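Local coordinates for protein UL37 (Suid herpesvirus 1, PDB 5J2Z) that is a herpesvirus tegument protein, here its N-terminal half, that probably guides retrograde axonal transport of the virus to promote neuroinvasion, at residues S128-A133 with P166-L171. The protein carries 5 engineered substitutions. Numbering follows the deposited sequence.
Sequences SEWCAA and PRFATL
Glu129 and Arg167 form a bidentate, side-on salt bridge. Arg167 NE points straight at the syn lone pair of Glu129 OE1 (2.7 Å, N-H...O angle 179°), which lies in the guanidinium plane. The second bond, from Arg167 NH2 to Glu129 OE2 (2.9 Å), is more bent and tilted from both planes, yet the two flat groups stay nearly coplanar. Arg125 NE lies close to the same NH2, a like charge that the carboxylate may partly offset. Glu129 CB also abuts the edge of the Phe168 ring at CE1 (3.6 Å). Trp130, Phe168 and Leu171 form the buried part. With CG anti to the backbone N (chi1 -164°), the Trp130 indole sends CD1 over one face of Phe168 in a T-shaped pair, planes at 79°. Trp130 CD1 lies 3.7 Å from Phe168 CG. Trp130 CB adds a CH-pi contact to that ring and touches Leu171 CD1 (4.0 Å), while NE1 hydrogen-bonds to Leu163 O. One turn after Glu129, Ala133 CB approaches Phe168 CE2 (4.4 Å). The contact joins the irregular loop between helices 144-149 and 175-188 to helix 120-137, whose Cys131 packs on helix 89-98; from the same loop, Ala169 and Thr170 touch helix 438-457.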
loop_
_atom_site.group_PDB
_atom_site.type_symbol
_atom_site.label_atom_id
_atom_site.label_comp_id
_atom_site.label_asym_id
_atom_site.label_seq_id
_atom_site.Cartn_x
_atom_site.Cartn_y
_atom_site.Cartn_z
ATOM N N SER A 128 19.920 7.738 -6.814
ATOM C CA SER A 128 20.021 8.892 -5.922
ATOM C C SER A 128 18.755 9.741 -5.956
ATOM O O SER A 128 18.238 10.149 -4.908
ATOM C CB SER A 128 21.235 9.747 -6.310
ATOM O OG SER A 128 22.430 9.129 -5.886
ATOM N N GLU A 129 18.273 10.067 -7.156
ATOM C CA GLU A 129 16.996 10.761 -7.267
ATOM C C GLU A 129 15.874 9.956 -6.605
ATOM O O GLU A 129 15.031 10.513 -5.895
ATOM C CB GLU A 129 16.693 11.020 -8.739
ATOM C CG GLU A 129 17.759 11.849 -9.424
ATOM C CD GLU A 129 17.551 11.968 -10.918
ATOM O OE1 GLU A 129 16.736 11.210 -11.481
ATOM O OE2 GLU A 129 18.218 12.813 -11.539
ATOM N N TRP A 130 15.866 8.640 -6.809
ATOM C CA TRP A 130 14.800 7.796 -6.265
ATOM C C TRP A 130 14.812 7.806 -4.739
ATOM O O TRP A 130 13.777 8.033 -4.094
ATOM C CB TRP A 130 14.958 6.373 -6.793
ATOM C CG TRP A 130 13.741 5.510 -6.620
ATOM C CD1 TRP A 130 12.728 5.328 -7.516
ATOM C CD2 TRP A 130 13.424 4.692 -5.486
ATOM N NE1 TRP A 130 11.796 4.470 -7.002
ATOM C CE2 TRP A 130 12.199 4.059 -5.760
ATOM C CE3 TRP A 130 14.058 4.437 -4.264
ATOM C CZ2 TRP A 130 11.593 3.179 -4.864
ATOM C CZ3 TRP A 130 13.450 3.568 -3.367
ATOM C CH2 TRP A 130 12.231 2.952 -3.672
ATOM N N CYS A 131 15.978 7.538 -4.143
ATOM C CA CYS A 131 16.124 7.654 -2.694
ATOM C C CYS A 131 15.673 9.024 -2.200
ATOM O O CYS A 131 15.070 9.149 -1.127
ATOM C CB CYS A 131 17.575 7.387 -2.298
ATOM S SG CYS A 131 18.062 5.679 -2.518
ATOM N N ALA A 132 15.964 10.070 -2.964
ATOM C CA ALA A 132 15.495 11.386 -2.569
ATOM C C ALA A 132 13.974 11.435 -2.601
ATOM O O ALA A 132 13.343 11.999 -1.699
ATOM C CB ALA A 132 16.110 12.450 -3.476
ATOM N N ALA A 133 13.362 10.846 -3.636
ATOM C CA ALA A 133 11.905 10.808 -3.692
ATOM C C ALA A 133 11.350 9.991 -2.532
ATOM O O ALA A 133 10.390 10.409 -1.878
ATOM C CB ALA A 133 11.438 10.247 -5.039
ATOM N N PRO A 166 8.208 8.352 -14.962
ATOM C CA PRO A 166 9.003 7.845 -16.102
ATOM C C PRO A 166 10.514 7.929 -15.919
ATOM O O PRO A 166 11.235 7.038 -16.391
ATOM C CB PRO A 166 8.532 8.725 -17.274
ATOM C CG PRO A 166 7.154 9.165 -16.874
ATOM C CD PRO A 166 7.186 9.316 -15.382
ATOM N N ARG A 167 11.015 8.981 -15.262
ATOM C CA ARG A 167 12.445 9.072 -14.968
ATOM C C ARG A 167 12.999 7.780 -14.363
ATOM O O ARG A 167 14.156 7.413 -14.628
ATOM C CB ARG A 167 12.694 10.247 -14.020
ATOM C CG ARG A 167 14.121 10.383 -13.523
ATOM C CD ARG A 167 15.020 10.855 -14.633
ATOM N NE ARG A 167 16.322 11.268 -14.132
ATOM C CZ ARG A 167 17.331 11.657 -14.909
ATOM N NH1 ARG A 167 17.184 11.691 -16.225
ATOM N NH2 ARG A 167 18.486 12.014 -14.366
ATOM N N PHE A 168 12.199 7.082 -13.548
ATOM C CA PHE A 168 12.616 5.855 -12.878
ATOM C C PHE A 168 12.074 4.587 -13.557
ATOM O O PHE A 168 12.071 3.519 -12.946
ATOM C CB PHE A 168 12.186 5.897 -11.413
ATOM C CG PHE A 168 12.594 7.150 -10.694
ATOM C CD1 PHE A 168 13.893 7.600 -10.747
ATOM C CD2 PHE A 168 11.667 7.878 -9.947
ATOM C CE1 PHE A 168 14.267 8.760 -10.079
ATOM C CE2 PHE A 168 12.033 9.044 -9.276
ATOM C CZ PHE A 168 13.332 9.480 -9.338
ATOM N N ALA A 169 11.631 4.678 -14.810
ATOM C CA ALA A 169 11.112 3.504 -15.510
ATOM C C ALA A 169 12.067 2.315 -15.448
ATOM O O ALA A 169 11.632 1.175 -15.258
ATOM C CB ALA A 169 10.810 3.840 -16.973
ATOM N N THR A 170 13.362 2.545 -15.658
ATOM C CA THR A 170 14.310 1.436 -15.702
ATOM C C THR A 170 14.665 0.885 -14.327
ATOM O O THR A 170 15.389 -0.107 -14.256
ATOM C CB THR A 170 15.601 1.863 -16.390
ATOM O OG1 THR A 170 16.246 2.847 -15.576
ATOM C CG2 THR A 170 15.313 2.430 -17.780
ATOM N N LEU A 171 14.198 1.508 -13.242
ATOM C CA LEU A 171 14.350 0.954 -11.901
ATOM C C LEU A 171 13.153 0.110 -11.481
ATOM O O LEU A 171 13.268 -0.681 -10.540
ATOM C CB LEU A 171 14.550 2.080 -10.882
ATOM C CG LEU A 171 15.669 3.093 -11.159
ATOM C CD1 LEU A 171 15.810 4.092 -10.005
ATOM C CD2 LEU A 171 16.984 2.378 -11.428
#